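Local coordinates for vinylacetyl-CoA Delta-isomerase (Nitrosopumilus maritimus SCM1, PDB 6VJR), which probably dehydrates 4-hydroxybutyryl-CoA and isomerises vinylacetyl-CoA, as a flavoprotein that carries FAD, a [4Fe-4S] cluster and an iron ion, at residues H32-P37 with R236-G241; Y226-Q231 with G251-L256. All blocks are in the same frame, centred on the assembly; numbering follows the deposited sequence. Where two conformers were deposited one is given.

Interaction 1. Residues H32-P37 with R236-G241; sequences HPMIRP and RSMEEG. With NA (sodium ion), chain K; NA (sodium ion), chain L.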
loop_
_atom_site.group_PDB
_atom_site.type_symbol
_atom_site.label_atom_id
_atom_site.label_comp_id
_atom_site.label_asym_id
_atom_site.label_seq_id
_atom_site.Cartn_x
_atom_site.Cartn_y
_atom_site.Cartn_z
ATOM N N HIS A 32 -28.952 31.615 -5.360
ATOM C CA HIS A 32 -28.533 30.799 -6.490
ATOM C C HIS A 32 -28.412 29.362 -6.005
ATOM O O HIS A 32 -27.639 29.080 -5.088
ATOM C CB HIS A 32 -27.213 31.280 -7.072
ATOM C CG HIS A 32 -26.857 30.660 -8.379
ATOM N ND1 HIS A 32 -26.676 29.318 -8.573
ATOM C CD2 HIS A 32 -26.704 31.262 -9.571
ATOM C CE1 HIS A 32 -26.375 29.128 -9.857
ATOM N NE2 HIS A 32 -26.383 30.310 -10.479
ATOM N N PRO A 33 -29.136 28.389 -6.600
ATOM C CA PRO A 33 -29.109 27.020 -6.087
ATOM C C PRO A 33 -27.754 26.315 -6.109
ATOM O O PRO A 33 -27.540 25.363 -5.370
ATOM C CB PRO A 33 -30.064 26.248 -6.984
ATOM C CG PRO A 33 -30.570 27.200 -8.011
ATOM C CD PRO A 33 -30.032 28.570 -7.750
ATOM N N MET A 34 -26.815 26.781 -6.929
ATOM C CA MET A 34 -25.501 26.164 -6.931
ATOM C C MET A 34 -24.648 26.652 -5.770
ATOM O O MET A 34 -23.739 25.936 -5.325
ATOM C CB MET A 34 -24.774 26.420 -8.253
ATOM C CG MET A 34 -23.477 25.675 -8.391
ATOM S SD MET A 34 -22.817 25.730 -10.058
ATOM C CE MET A 34 -21.035 25.816 -9.752
ATOM N N ILE A 35 -24.967 27.839 -5.266
ATOM C CA ILE A 35 -24.170 28.516 -4.254
ATOM C C ILE A 35 -24.778 28.321 -2.865
ATOM O O ILE A 35 -24.055 28.237 -1.864
ATOM C CB ILE A 35 -24.010 29.995 -4.617
ATOM C CG1 ILE A 35 -23.425 30.171 -6.032
ATOM C CG2 ILE A 35 -23.198 30.748 -3.554
ATOM C CD1 ILE A 35 -23.269 31.624 -6.455
ATOM N N ARG A 36 -26.103 28.221 -2.783
ATOM C CA ARG A 36 -26.759 28.199 -1.494
ATOM C C ARG A 36 -26.241 27.050 -0.616
ATOM O O ARG A 36 -26.078 27.222 0.581
ATOM C CB ARG A 36 -28.282 28.181 -1.601
ATOM C CG ARG A 36 -29.012 28.105 -0.263
ATOM C CD ARG A 36 -28.595 29.219 0.659
ATOM N NE ARG A 36 -29.501 29.253 1.808
ATOM C CZ ARG A 36 -30.618 29.953 1.897
ATOM N NH1 ARG A 36 -30.994 30.726 0.905
ATOM N NH2 ARG A 36 -31.386 29.831 2.954
ATOM N N PRO A 37 -25.949 25.833 -1.110
ATOM C CA PRO A 37 -25.476 24.778 -0.199
ATOM C C PRO A 37 -24.201 25.169 0.548
ATOM O O PRO A 37 -24.017 24.803 1.700
ATOM C CB PRO A 37 -25.259 23.574 -1.138
ATOM C CG PRO A 37 -26.273 23.845 -2.247
ATOM C CD PRO A 37 -26.176 25.331 -2.477
ATOM N N ARG A 236 -26.224 19.609 -10.864
ATOM C CA ARG A 236 -27.334 18.877 -10.296
ATOM C C ARG A 236 -28.087 19.746 -9.296
ATOM O O ARG A 236 -29.300 19.554 -9.069
ATOM C CB ARG A 236 -26.877 17.593 -9.619
ATOM C CG ARG A 236 -26.373 16.596 -10.652
ATOM C CD ARG A 236 -26.128 15.265 -10.059
ATOM N NE ARG A 236 -25.511 14.299 -10.970
ATOM C CZ ARG A 236 -25.262 13.042 -10.682
ATOM N NH1 ARG A 236 -25.640 12.550 -9.540
ATOM N NH2 ARG A 236 -24.626 12.235 -11.551
ATOM N N SER A 237 -27.346 20.631 -8.638
ATOM C CA SER A 237 -27.922 21.551 -7.676
ATOM C C SER A 237 -29.025 22.403 -8.303
ATOM O O SER A 237 -29.937 22.810 -7.599
ATOM C CB SER A 237 -26.857 22.448 -7.081
ATOM O OG SER A 237 -26.293 23.299 -8.075
ATOM N N MET A 238 -28.877 22.731 -9.587
ATOM C CA MET A 238 -29.766 23.614 -10.313
ATOM C C MET A 238 -30.953 22.872 -10.925
ATOM O O MET A 238 -31.838 23.519 -11.477
ATOM C CB MET A 238 -28.983 24.349 -11.406
ATOM C CG MET A 238 -27.900 25.213 -10.794
ATOM S SD MET A 238 -26.618 25.793 -11.915
ATOM C CE MET A 238 -27.572 26.794 -13.063
ATOM N N GLU A 239 -30.929 21.539 -10.886
ATOM C CA GLU A 239 -32.029 20.722 -11.367
ATOM C C GLU A 239 -33.065 20.602 -10.255
ATOM O O GLU A 239 -32.713 20.568 -9.084
ATOM C CB GLU A 239 -31.611 19.286 -11.702
ATOM C CG GLU A 239 -30.448 19.124 -12.679
ATOM C CD GLU A 239 -29.848 17.707 -12.653
ATOM O OE1 GLU A 239 -28.831 17.510 -13.397
ATOM O OE2 GLU A 239 -30.388 16.798 -11.892
ATOM N N GLU A 240 -34.332 20.533 -10.641
ATOM C CA GLU A 240 -35.389 20.238 -9.699
ATOM C C GLU A 240 -35.151 18.826 -9.185
ATOM O O GLU A 240 -34.645 17.936 -9.893
ATOM C CB GLU A 240 -36.787 20.332 -10.315
ATOM C CG GLU A 240 -37.079 21.726 -10.843
ATOM C CD GLU A 240 -37.867 22.609 -9.890
ATOM O OE1 GLU A 240 -37.429 22.749 -8.726
ATOM O OE2 GLU A 240 -38.929 23.136 -10.315
ATOM N N GLY A 241 -35.466 18.666 -7.923
ATOM C CA GLY A 241 -35.295 17.416 -7.220
ATOM C C GLY A 241 -33.987 17.449 -6.443
ATOM O O GLY A 241 -32.996 18.027 -6.896
HETATM NA NA NA K . -31.125 18.859 -7.796
HETATM NA NA NA L . -31.302 22.770 -5.627
HETATM O O HOH W 1 -29.420 23.675 -4.241
HETATM O O HOH W 2 -31.619 16.979 -9.418
HETATM O O HOH W 3 -31.169 20.354 -5.989
HETATM O O HOH W 4 -32.363 22.226 -3.294
HETATM O O HOH W 5 -32.395 24.428 -5.186
#

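Interaction 2. Residues Y226-Q231 with G251-L256; sequences YIYGRQ and GGQEAL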
loop_
_atom_site.group_PDB
_atom_site.type_symbol
_atom_site.label_atom_id
_atom_site.label_comp_id
_atom_site.label_asym_id
_atom_site.label_seq_id
_atom_site.Cartn_x
_atom_site.Cartn_y
_atom_site.Cartn_z
ATOM N N TYR A 226 -14.924 38.163 -8.912
ATOM C CA TYR A 226 -14.925 36.746 -8.547
ATOM C C TYR A 226 -15.375 35.926 -9.741
ATOM O O TYR A 226 -16.409 36.238 -10.349
ATOM C CB TYR A 226 -15.871 36.448 -7.376
ATOM C CG TYR A 226 -15.556 37.197 -6.103
ATOM C CD1 TYR A 226 -16.101 38.451 -5.879
ATOM C CD2 TYR A 226 -14.716 36.676 -5.132
ATOM C CE1 TYR A 226 -15.843 39.157 -4.710
ATOM C CE2 TYR A 226 -14.456 37.370 -3.959
ATOM C CZ TYR A 226 -15.013 38.616 -3.746
ATOM O OH TYR A 226 -14.704 39.251 -2.571
ATOM N N ILE A 227 -14.594 34.879 -10.072
ATOM C CA ILE A 227 -14.961 33.963 -11.135
ATOM C C ILE A 227 -15.120 32.572 -10.521
ATOM O O ILE A 227 -14.161 32.003 -10.039
ATOM C CB ILE A 227 -13.988 33.996 -12.313
ATOM C CG1 ILE A 227 -13.739 35.421 -12.836
ATOM C CG2 ILE A 227 -14.552 33.097 -13.408
ATOM C CD1 ILE A 227 -12.688 35.509 -13.909
ATOM N N TYR A 228 -16.359 32.096 -10.487
ATOM C CA TYR A 228 -16.707 30.900 -9.737
ATOM C C TYR A 228 -16.054 29.665 -10.361
ATOM O O TYR A 228 -16.018 29.533 -11.564
ATOM C CB TYR A 228 -18.229 30.746 -9.729
ATOM C CG TYR A 228 -18.810 30.148 -8.454
ATOM C CD1 TYR A 228 -19.144 30.970 -7.380
ATOM C CD2 TYR A 228 -19.039 28.788 -8.317
ATOM C CE1 TYR A 228 -19.609 30.461 -6.196
ATOM C CE2 TYR A 228 -19.543 28.271 -7.130
ATOM C CZ TYR A 228 -19.848 29.116 -6.086
ATOM O OH TYR A 228 -20.339 28.617 -4.918
ATOM N N GLY A 229 -15.616 28.717 -9.531
ATOM C CA GLY A 229 -15.133 27.444 -10.034
ATOM C C GLY A 229 -16.257 26.429 -10.255
ATOM O O GLY A 229 -17.172 26.300 -9.475
ATOM N N ARG A 230 -16.131 25.631 -11.318
ATOM C CA ARG A 230 -17.013 24.495 -11.504
ATOM C C ARG A 230 -16.663 23.417 -10.489
ATOM O O ARG A 230 -15.578 23.419 -9.919
ATOM C CB ARG A 230 -16.874 23.906 -12.901
ATOM C CG ARG A 230 -17.435 24.772 -14.013
ATOM C CD ARG A 230 -17.807 23.956 -15.217
ATOM N NE ARG A 230 -19.048 23.215 -14.965
ATOM C CZ ARG A 230 -19.917 22.886 -15.913
ATOM N NH1 ARG A 230 -19.621 23.052 -17.207
ATOM N NH2 ARG A 230 -21.049 22.293 -15.569
ATOM N N GLN A 231 -17.574 22.485 -10.288
ATOM C CA GLN A 231 -17.327 21.295 -9.505
ATOM C C GLN A 231 -17.936 20.119 -10.278
ATOM O O GLN A 231 -18.932 20.315 -11.004
ATOM C CB GLN A 231 -17.950 21.353 -8.115
ATOM C CG GLN A 231 -17.403 22.478 -7.258
ATOM C CD GLN A 231 -17.891 22.411 -5.832
ATOM O OE1 GLN A 231 -19.017 21.985 -5.567
ATOM N NE2 GLN A 231 -17.031 22.789 -4.895
ATOM N N GLY A 251 -22.609 22.004 0.637
ATOM C CA GLY A 251 -21.521 21.887 -0.326
ATOM C C GLY A 251 -20.432 22.910 -0.032
ATOM O O GLY A 251 -20.529 23.731 0.908
ATOM N N GLY A 252 -19.429 22.904 -0.899
ATOM C CA GLY A 252 -18.320 23.841 -0.791
ATOM C C GLY A 252 -18.351 24.859 -1.925
ATOM O O GLY A 252 -19.257 24.873 -2.758
ATOM N N GLN A 253 -17.398 25.786 -1.880
ATOM C CA GLN A 253 -17.344 26.889 -2.824
ATOM C C GLN A 253 -15.885 27.268 -3.011
ATOM O O GLN A 253 -15.188 27.486 -2.014
ATOM C CB GLN A 253 -18.048 28.123 -2.225
ATOM C CG GLN A 253 -17.734 29.451 -2.930
ATOM C CD GLN A 253 -18.436 30.611 -2.259
ATOM O OE1 GLN A 253 -17.853 31.372 -1.475
ATOM N NE2 GLN A 253 -19.716 30.717 -2.558
ATOM N N GLU A 254 -15.496 27.410 -4.279
ATOM C CA GLU A 254 -14.215 27.983 -4.642
ATOM C C GLU A 254 -14.435 29.033 -5.726
ATOM O O GLU A 254 -15.342 28.895 -6.573
ATOM C CB GLU A 254 -13.259 26.896 -5.140
ATOM C CG GLU A 254 -13.078 25.742 -4.154
ATOM C CD GLU A 254 -14.141 24.643 -4.248
ATOM O OE1 GLU A 254 -14.472 24.184 -5.374
ATOM O OE2 GLU A 254 -14.620 24.204 -3.166
ATOM N N ALA A 255 -13.580 30.079 -5.709
ATOM C CA ALA A 255 -13.587 31.042 -6.801
ATOM C C ALA A 255 -12.178 31.607 -6.994
ATOM O O ALA A 255 -11.362 31.596 -6.080
ATOM C CB ALA A 255 -14.600 32.146 -6.541
ATOM N N LEU A 256 -11.951 32.161 -8.187
ATOM C CA LEU A 256 -10.779 32.959 -8.504
ATOM C C LEU A 256 -11.106 34.418 -8.201
ATOM O O LEU A 256 -12.077 34.968 -8.717
ATOM C CB LEU A 256 -10.475 32.735 -9.981
ATOM C CG LEU A 256 -9.299 33.511 -10.566
ATOM C CD1 LEU A 256 -7.969 33.178 -9.949
ATOM C CD2 LEU A 256 -9.275 33.355 -12.067
HETATM O O HOH W 6 -19.418 25.539 -5.432
HETATM O O HOH W 7 -16.889 26.053 -6.537
HETATM O O HOH W 8 -19.416 20.980 -2.886
#

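Interaction 1. Residues H32-P37 with R236-G241
A pair of sodium sites marks this contact between the turn before helix 36-51 and a short 3-10 segment, in which H32, P33 and M34 meet S237 and M238. The carbonyl oxygens of R236, E239 and G241 wrap one sodium ion, with G241 O at 2.2 Å, and D245 and two waters complete that site. The second sodium takes the carbonyl of S237 and shares a water with the first; another of its waters, water 1, donates to P33 O at 2.8 Å and so links the two segments through the ion. Direct contact is by packing. S237 lays its CB 3.4 Å from P33 O, while its OG, in the conformer given, bonds to D234 O and faces M34. With CG anti to its carbonyl carbon (chi1 -62°) and the chain bent at chi3, M238 sets its CG 4.3 Å from P33 CG and its sulfur at the edge of the H32 imidazole, SD to CE1 3.9 Å, a Met-aromatic contact close to the ring plane. That ring is held by its own turn: M34 N donates to H32 ND1 at 3.0 Å, only 2° out of the ring plane, and H32 O accepts from both I35 N and R36 N. E239 forms a salt bridge with R230 of the second subunit. The contact thus places the loop between strands 224-228 and 254-259 against the turn leading into helix 36-51, where M34 and H32 also pack on L21 of strand 19-21 and M34 touches Y228 of strand 224-228.

Interaction 2. Residues Y226-Q231 with G251-L256
Two antiparallel strands, 224-228 and 254-259, pair here in the mixed beta-sheet beside the FAD pocket, to which E254 belongs. I227 and L256 form a hydrogen-bonded pair: I227 N gives to L256 O and L256 N to I227 O, both at 2.9 Å. Y228 and A255 follow as a non-hydrogen-bonded pair, and G229 N extends the ladder to E254 O at 3.0 Å. That same carbonyl oxygen sits over the centre of the Y228 ring, 4.0 Å above its plane. At the far end of the ring, Q253 crosses at about a right angle, amide and ring planes 83° apart; its NE2 donates in the amide plane to Y228 OH at 3.2 Å, while its CG lies 3.4 Å from Y228 OH. I35 and S38 touch both Y228 and Q253. A phenylalanine at Y228 would remove that oxygen and would probably leave the Q253 amide less firmly fixed, relying on its weak bonds to I191 and N192. Beyond the strands, water 6 lies between Y228 OH and G252 O, and water 8 joins Q231 OE1 to G252 N. Q231 OE1 also accepts from R435. In the conformer given, E254, its chain bent at chi2 (85°), turns its carboxylate to Q231, whose NE2 meets the syn side of E254 OE1 at 3.0 Å, with an N-H...O angle of 165°.

Overall arrangement
From the N terminus, the chain first passes through residues 32-37, which lead into helix 36-51. Nearly two hundred residues later it enters 226-231, the end of strand 224-228 and the turn after it, and soon afterwards 236-241 returns to the first segment, closing the long loop of interaction 1. The chain then runs on to 251-256, which closes the shorter loop of interaction 2, nineteen residues between its segments, so the two contacts cross. They meet directly: P37 touches G251, and side chains of 34-37 pack on both segments of interaction 2. Together they tie the start of helix 36-51 and the sodium-binding loop to the strand pair beside FAD, and both reach the second subunit.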